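Local coordinates for putative oxidoreductase yhhX (Escherichia coli K-12, PDB 3F4L), which is a putative oxidoreductase of the Gfo/Idh/MocA family, possibly an NADP-dependent scyllo-inositol dehydrogenase, at residues Y122-T133 with M291-Y302. Sequence-based numbering, arbitrary orientation.
Sequences YQNRRFDSCFLT and MKPEMGDYGRVY
Tyr298 runs across Asn124 to reach Asp128. Its CB lies 3.9 Å from Asn124 CB and close to the hydroxyl of Tyr122, which is itself hydrogen-bonded to Tyr17 O. Asn124 ND2 sits over the centre of the Tyr298 ring, 3.2 Å above its plane, brought there by a chi1 of 59° that tucks CG between backbone N and carbonyl carbon; amide and ring planes stand 71° apart. CD1 meets Asn124 O, and Asp128 OD1 lies at the ring's edge beside CE1. At the tip, OH donates to the syn lone pair of Asp128 OD1 (2.6 Å), while Asp128 OD2 forms a salt bridge with Arg125 NE that is very short in the model, so its exact length is doubtful. The contact brings the chain leaving the last Rossmann strand, 119-121, against the link from strand 286-291 of the C-terminal alpha/beta domain to helix 300-311. Arg300 CB stands over the centre of the Phe127 ring, 3.6 Å from its centroid, a CH-pi contact, and Val301 CG2 touches the ring's edge. Phe127 O weakly accepts from Asp297 N. Farther along, Thr133 OG1 donates to Ser129 O and receives Glu294 N at 3.2 Å in a fairly straight bond (162°).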
ATOM      1  N   TYR A 122       4.231  26.500   7.796  1.00 19.29           N
ATOM      2  CA  TYR A 122       3.251  26.202   8.838  1.00 20.09           C
ATOM      3  C   TYR A 122       2.879  24.727   8.693  1.00 19.36           C
ATOM      4  O   TYR A 122       2.016  24.384   7.893  1.00 22.85           O
ATOM      5  CB  TYR A 122       2.007  27.090   8.634  1.00 20.01           C
ATOM      6  CG  TYR A 122       0.876  26.922   9.633  1.00 17.28           C
ATOM      7  CD1 TYR A 122       1.086  27.091  11.004  1.00 18.15           C
ATOM      8  CD2 TYR A 122      -0.414  26.644   9.201  1.00 19.04           C
ATOM      9  CE1 TYR A 122       0.031  26.990  11.914  1.00 16.38           C
ATOM     10  CE2 TYR A 122      -1.473  26.538  10.102  1.00 19.91           C
ATOM     11  CZ  TYR A 122      -1.241  26.713  11.450  1.00 20.32           C
ATOM     12  OH  TYR A 122      -2.282  26.609  12.333  1.00 22.43           O
ATOM     13  N   GLN A 123       3.548  23.856   9.445  1.00 16.91           N
ATOM     14  CA  GLN A 123       3.260  22.422   9.374  1.00 16.51           C
ATOM     15  C   GLN A 123       2.486  22.014  10.618  1.00 15.51           C
ATOM     16  O   GLN A 123       2.981  21.277  11.459  1.00 15.08           O
ATOM     17  CB  GLN A 123       4.564  21.618   9.274  1.00 16.16           C
ATOM     18  CG  GLN A 123       5.400  21.959   8.040  1.00 17.73           C
ATOM     19  CD  GLN A 123       4.680  21.663   6.729  1.00 22.45           C
ATOM     20  OE1 GLN A 123       3.612  21.051   6.717  1.00 23.33           O
ATOM     21  NE2 GLN A 123       5.276  22.081   5.617  1.00 18.70           N
ATOM     22  N   ASN A 124       1.253  22.495  10.711  1.00 15.67           N
ATOM     23  CA  ASN A 124       0.407  22.214  11.860  1.00 16.28           C
ATOM     24  C   ASN A 124       0.034  20.741  12.021  1.00 16.10           C
ATOM     25  O   ASN A 124      -0.272  20.304  13.125  1.00 15.70           O
ATOM     26  CB  ASN A 124      -0.868  23.074  11.798  1.00 14.89           C
ATOM     27  CG  ASN A 124      -1.696  22.828  10.535  1.00 16.82           C
ATOM     28  OD1 ASN A 124      -1.186  22.871   9.423  1.00 19.85           O
ATOM     29  ND2 ASN A 124      -2.991  22.585  10.716  1.00 18.14           N
ATOM     30  N   ARG A 125       0.068  19.965  10.942  1.00 15.27           N
ATOM     31  CA  ARG A 125      -0.312  18.558  11.064  1.00 16.87           C
ATOM     32  C   ARG A 125       0.724  17.720  11.812  1.00 16.52           C
ATOM     33  O   ARG A 125       0.572  16.500  11.975  1.00 16.18           O
ATOM     34  CB  ARG A 125      -0.631  17.963   9.682  1.00 19.15           C
ATOM     35  CG  ARG A 125      -1.729  18.757   8.944  1.00 23.02           C
ATOM     36  CD  ARG A 125      -2.592  17.896   8.014  1.00 25.83           C
ATOM     37  NE  ARG A 125      -3.558  17.125   8.786  1.00 29.38           N
ATOM     38  CZ  ARG A 125      -4.877  17.293   8.745  1.00 26.86           C
ATOM     39  NH1 ARG A 125      -5.424  18.204   7.953  1.00 25.94           N
ATOM     40  NH2 ARG A 125      -5.647  16.566   9.531  1.00 28.25           N
ATOM     41  N   ARG A 126       1.776  18.379  12.280  1.00 15.94           N
ATOM     42  CA  ARG A 126       2.778  17.689  13.068  1.00 17.88           C
ATOM     43  C   ARG A 126       2.169  17.548  14.447  1.00 16.03           C
ATOM     44  O   ARG A 126       2.689  16.847  15.307  1.00 16.36           O
ATOM     45  CB  ARG A 126       4.067  18.505  13.146  1.00 17.27           C
ATOM     46  CG  ARG A 126       4.866  18.441  11.861  1.00 20.65           C
ATOM     47  CD  ARG A 126       6.271  18.983  12.038  1.00 21.06           C
ATOM     48  NE  ARG A 126       7.029  18.866  10.799  1.00 19.23           N
ATOM     49  CZ  ARG A 126       8.352  18.965  10.729  1.00 18.87           C
ATOM     50  NH1 ARG A 126       9.053  19.185  11.830  1.00 15.88           N
ATOM     51  NH2 ARG A 126       8.971  18.829   9.565  1.00 20.78           N
ATOM     52  N   PHE A 127       1.048  18.229  14.646  1.00 16.35           N
ATOM     53  CA  PHE A 127       0.358  18.168  15.917  1.00 17.27           C
ATOM     54  C   PHE A 127      -1.039  17.567  15.783  1.00 15.70           C
ATOM     55  O   PHE A 127      -1.920  17.870  16.574  1.00 18.66           O
ATOM     56  CB  PHE A 127       0.310  19.565  16.554  1.00 14.16           C
ATOM     57  CG  PHE A 127       1.669  20.151  16.789  1.00 14.83           C
ATOM     58  CD1 PHE A 127       2.556  19.540  17.676  1.00 15.89           C
ATOM     59  CD2 PHE A 127       2.100  21.260  16.075  1.00 15.17           C
ATOM     60  CE1 PHE A 127       3.853  20.023  17.842  1.00 17.49           C
ATOM     61  CE2 PHE A 127       3.403  21.755  16.232  1.00 15.74           C
ATOM     62  CZ  PHE A 127       4.279  21.132  17.117  1.00 15.59           C
ATOM     63  N   ASP A 128      -1.231  16.726  14.764  1.00 16.23           N
ATOM     64  CA  ASP A 128      -2.497  16.016  14.567  1.00 15.63           C
ATOM     65  C   ASP A 128      -2.463  14.876  15.583  1.00 17.01           C
ATOM     66  O   ASP A 128      -1.422  14.232  15.754  1.00 17.04           O
ATOM     67  CB  ASP A 128      -2.593  15.419  13.158  1.00 13.75           C
ATOM     68  CG  ASP A 128      -3.391  16.289  12.206  1.00 16.34           C
ATOM     69  OD1 ASP A 128      -4.109  17.211  12.677  1.00 14.65           O
ATOM     70  OD2 ASP A 128      -3.320  16.037  10.982  1.00 17.32           O
ATOM     71  N   SER A 129      -3.586  14.624  16.255  1.00 15.08           N
ATOM     72  CA  SER A 129      -3.638  13.568  17.265  1.00 15.46           C
ATOM     73  C   SER A 129      -3.303  12.183  16.717  1.00 14.93           C
ATOM     74  O   SER A 129      -2.621  11.412  17.377  1.00 15.72           O
ATOM     75  CB  SER A 129      -5.018  13.524  17.937  1.00 12.24           C
ATOM     76  OG  SER A 129      -6.024  13.286  16.987  1.00 12.35           O
ATOM     77  N   CYS A 130      -3.801  11.866  15.527  1.00 16.64           N
ATOM     78  CA  CYS A 130      -3.533  10.573  14.900  1.00 17.04           C
ATOM     79  C   CYS A 130      -2.023  10.380  14.711  1.00 17.06           C
ATOM     80  O   CYS A 130      -1.448   9.356  15.102  1.00 17.38           O
ATOM     81  CB  CYS A 130      -4.254  10.492  13.550  1.00 14.51           C
ATOM     82  SG  CYS A 130      -4.193  12.019  12.556  1.00 13.75           S
ATOM     83  N   PHE A 131      -1.390  11.378  14.108  1.00 16.66           N
ATOM     84  CA  PHE A 131       0.044  11.350  13.879  1.00 16.05           C
ATOM     85  C   PHE A 131       0.825  11.236  15.191  1.00 15.15           C
ATOM     86  O   PHE A 131       1.726  10.393  15.321  1.00 16.01           O
ATOM     87  CB  PHE A 131       0.473  12.616  13.130  1.00 14.81           C
ATOM     88  CG  PHE A 131       1.952  12.766  13.015  1.00 14.57           C
ATOM     89  CD1 PHE A 131       2.698  11.869  12.261  1.00 15.37           C
ATOM     90  CD2 PHE A 131       2.613  13.783  13.699  1.00 14.27           C
ATOM     91  CE1 PHE A 131       4.090  11.986  12.192  1.00 16.85           C
ATOM     92  CE2 PHE A 131       4.008  13.904  13.637  1.00 13.19           C
ATOM     93  CZ  PHE A 131       4.741  13.006  12.885  1.00 10.42           C
ATOM     94  N   LEU A 132       0.486  12.072  16.169  1.00 12.69           N
ATOM     95  CA  LEU A 132       1.198  12.033  17.445  1.00 13.64           C
ATOM     96  C   LEU A 132       1.097  10.676  18.136  1.00 13.76           C
ATOM     97  O   LEU A 132       2.031  10.258  18.824  1.00 13.06           O
ATOM     98  CB  LEU A 132       0.697  13.127  18.389  1.00 14.55           C
ATOM     99  CG  LEU A 132       0.971  14.586  18.003  1.00 15.24           C
ATOM    100  CD1 LEU A 132       0.300  15.497  19.013  1.00 14.48           C
ATOM    101  CD2 LEU A 132       2.470  14.856  17.944  1.00 17.09           C
ATOM    102  N   THR A 133      -0.031   9.990  17.965  1.00 12.50           N
ATOM    103  CA  THR A 133      -0.192   8.678  18.577  1.00 13.51           C
ATOM    104  C   THR A 133       0.754   7.695  17.878  1.00 13.58           C
ATOM    105  O   THR A 133       1.405   6.891  18.523  1.00  9.74           O
ATOM    106  CB  THR A 133      -1.654   8.147  18.459  1.00 16.14           C
ATOM    107  OG1 THR A 133      -2.574   9.133  18.950  1.00 12.91           O
ATOM    108  CG2 THR A 133      -1.824   6.877  19.295  1.00 15.34           C
HETATM  109  N   MSE A 291      -4.334   2.485  22.832  1.00 30.37           N
HETATM  110  CA  MSE A 291      -3.827   3.806  23.198  1.00 30.24           C
HETATM  111  C   MSE A 291      -4.857   4.901  22.964  1.00 30.37           C
HETATM  112  O   MSE A 291      -5.472   4.974  21.895  1.00 28.19           O
HETATM  113  CB  MSE A 291      -2.589   4.150  22.362  1.00 30.06           C
HETATM  114  CG  MSE A 291      -1.392   3.250  22.554  1.00 30.90           C
HETATM  115 SE   MSE A 291      -0.166   3.406  21.048  0.77 36.88          SE
HETATM  116  CE  MSE A 291       0.605   5.142  21.438  1.00 27.67           C
ATOM    117  N   LYS A 292      -5.037   5.758  23.959  1.00 28.93           N
ATOM    118  CA  LYS A 292      -5.966   6.867  23.813  1.00 30.36           C
ATOM    119  C   LYS A 292      -5.222   7.899  22.963  1.00 29.09           C
ATOM    120  O   LYS A 292      -4.054   8.184  23.213  1.00 29.84           O
ATOM    121  CB  LYS A 292      -6.324   7.442  25.187  1.00 31.96           C
ATOM    122  CG  LYS A 292      -7.440   8.470  25.156  1.00 36.44           C
ATOM    123  CD  LYS A 292      -8.127   8.588  26.516  1.00 37.50           C
ATOM    124  CE  LYS A 292      -7.145   8.974  27.615  1.00 40.41           C
ATOM    125  NZ  LYS A 292      -6.535  10.307  27.357  1.00 40.80           N
ATOM    126  N   PRO A 293      -5.883   8.457  21.940  1.00 28.17           N
ATOM    127  CA  PRO A 293      -5.251   9.451  21.068  1.00 26.92           C
ATOM    128  C   PRO A 293      -4.570  10.566  21.842  1.00 27.68           C
ATOM    129  O   PRO A 293      -5.150  11.126  22.768  1.00 26.65           O
ATOM    130  CB  PRO A 293      -6.417   9.984  20.248  1.00 25.89           C
ATOM    131  CG  PRO A 293      -7.345   8.829  20.187  1.00 26.74           C
ATOM    132  CD  PRO A 293      -7.308   8.301  21.594  1.00 27.70           C
ATOM    133  N   GLU A 294      -3.334  10.876  21.470  1.00 28.36           N
ATOM    134  CA  GLU A 294      -2.612  11.965  22.107  1.00 31.06           C
ATOM    135  C   GLU A 294      -3.394  13.198  21.679  1.00 31.84           C
ATOM    136  O   GLU A 294      -3.956  13.214  20.588  1.00 33.10           O
ATOM    137  CB  GLU A 294      -1.177  12.032  21.584  1.00 32.50           C
ATOM    138  CG  GLU A 294      -0.320  10.840  21.973  1.00 35.22           C
ATOM    139  CD  GLU A 294      -0.090  10.751  23.474  1.00 38.42           C
ATOM    140  OE1 GLU A 294       0.507  11.689  24.051  1.00 38.41           O
ATOM    141  OE2 GLU A 294      -0.508   9.743  24.079  1.00 38.16           O
HETATM  142  N   MSE A 295      -3.452  14.220  22.526  1.00 32.15           N
HETATM  143  CA  MSE A 295      -4.203  15.426  22.184  1.00 32.46           C
HETATM  144  C   MSE A 295      -3.488  16.283  21.140  1.00 30.73           C
HETATM  145  O   MSE A 295      -2.313  16.627  21.295  1.00 29.05           O
HETATM  146  CB  MSE A 295      -4.452  16.269  23.432  1.00 37.89           C
HETATM  147  CG  MSE A 295      -5.475  17.385  23.233  1.00 45.79           C
HETATM  148 SE   MSE A 295      -5.328  18.773  24.587  0.66 59.15          SE
HETATM  149  CE  MSE A 295      -5.204  20.325  23.429  1.00 54.44           C
ATOM    150  N   GLY A 296      -4.208  16.630  20.081  1.00 29.25           N
ATOM    151  CA  GLY A 296      -3.630  17.452  19.032  1.00 28.19           C
ATOM    152  C   GLY A 296      -3.926  18.919  19.292  1.00 28.47           C
ATOM    153  O   GLY A 296      -4.955  19.251  19.892  1.00 28.47           O
ATOM    154  N   ASP A 297      -3.032  19.796  18.843  1.00 26.97           N
ATOM    155  CA  ASP A 297      -3.215  21.231  19.037  1.00 24.10           C
ATOM    156  C   ASP A 297      -2.363  22.013  18.036  1.00 22.82           C
ATOM    157  O   ASP A 297      -1.142  22.139  18.208  1.00 21.69           O
ATOM    158  CB  ASP A 297      -2.846  21.603  20.482  1.00 25.47           C
ATOM    159  CG  ASP A 297      -3.016  23.089  20.777  1.00 25.74           C
ATOM    160  OD1 ASP A 297      -3.661  23.796  19.978  1.00 25.41           O
ATOM    161  OD2 ASP A 297      -2.508  23.552  21.821  1.00 27.41           O
ATOM    162  N   TYR A 298      -3.008  22.538  16.993  1.00 20.78           N
ATOM    163  CA  TYR A 298      -2.287  23.288  15.964  1.00 18.25           C
ATOM    164  C   TYR A 298      -1.589  24.526  16.515  1.00 16.77           C
ATOM    165  O   TYR A 298      -0.655  25.041  15.901  1.00 16.00           O
ATOM    166  CB  TYR A 298      -3.231  23.703  14.833  1.00 16.60           C
ATOM    167  CG  TYR A 298      -3.831  22.540  14.080  1.00 15.94           C
ATOM    168  CD1 TYR A 298      -3.115  21.353  13.911  1.00 16.36           C
ATOM    169  CD2 TYR A 298      -5.092  22.637  13.488  1.00 16.94           C
ATOM    170  CE1 TYR A 298      -3.634  20.295  13.168  1.00 15.86           C
ATOM    171  CE2 TYR A 298      -5.624  21.576  12.737  1.00 14.26           C
ATOM    172  CZ  TYR A 298      -4.885  20.412  12.584  1.00 16.42           C
ATOM    173  OH  TYR A 298      -5.382  19.363  11.838  1.00 17.77           O
ATOM    174  N   GLY A 299      -2.040  24.979  17.682  1.00 14.01           N
ATOM    175  CA  GLY A 299      -1.457  26.157  18.302  1.00 15.08           C
ATOM    176  C   GLY A 299      -0.061  25.911  18.833  1.00 17.15           C
ATOM    177  O   GLY A 299       0.648  26.850  19.202  1.00 15.61           O
ATOM    178  N   ARG A 300       0.338  24.646  18.873  1.00 15.14           N
ATOM    179  CA  ARG A 300       1.663  24.305  19.358  1.00 18.19           C
ATOM    180  C   ARG A 300       2.732  24.868  18.422  1.00 16.46           C
ATOM    181  O   ARG A 300       3.894  24.968  18.798  1.00 17.91           O
ATOM    182  CB  ARG A 300       1.776  22.785  19.540  1.00 17.57           C
ATOM    183  CG  ARG A 300       1.091  22.347  20.844  1.00 24.20           C
ATOM    184  CD  ARG A 300       0.631  20.892  20.867  1.00 27.86           C
ATOM    185  NE  ARG A 300       1.734  19.946  20.779  1.00 31.15           N
ATOM    186  CZ  ARG A 300       1.591  18.628  20.891  1.00 33.63           C
ATOM    187  NH1 ARG A 300       0.382  18.113  21.102  1.00 31.97           N
ATOM    188  NH2 ARG A 300       2.653  17.829  20.784  1.00 31.88           N
ATOM    189  N   VAL A 301       2.322  25.247  17.214  1.00 14.96           N
ATOM    190  CA  VAL A 301       3.222  25.849  16.242  1.00 14.56           C
ATOM    191  C   VAL A 301       3.605  27.216  16.806  1.00 16.06           C
ATOM    192  O   VAL A 301       4.768  27.610  16.797  1.00 16.38           O
ATOM    193  CB  VAL A 301       2.528  26.049  14.866  1.00 13.64           C
ATOM    194  CG1 VAL A 301       3.384  26.962  13.975  1.00 14.23           C
ATOM    195  CG2 VAL A 301       2.309  24.696  14.173  1.00 11.61           C
ATOM    196  N   TYR A 302       2.613  27.940  17.312  1.00 18.10           N
ATOM    197  CA  TYR A 302       2.881  29.252  17.873  1.00 18.26           C
ATOM    198  C   TYR A 302       3.632  29.149  19.198  1.00 19.54           C
ATOM    199  O   TYR A 302       4.431  30.030  19.534  1.00 19.04           O
ATOM    200  CB  TYR A 302       1.585  30.045  18.028  1.00 17.26           C
ATOM    201  CG  TYR A 302       1.030  30.529  16.695  1.00 16.96           C
ATOM    202  CD1 TYR A 302       0.161  29.735  15.937  1.00 15.86           C
ATOM    203  CD2 TYR A 302       1.420  31.762  16.170  1.00 17.34           C
ATOM    204  CE1 TYR A 302      -0.307  30.159  14.687  1.00 16.85           C
ATOM    205  CE2 TYR A 302       0.961  32.197  14.920  1.00 18.20           C
ATOM    206  CZ  TYR A 302       0.101  31.393  14.191  1.00 15.99           C
ATOM    207  OH  TYR A 302      -0.332  31.824  12.970  1.00 18.66           O
TER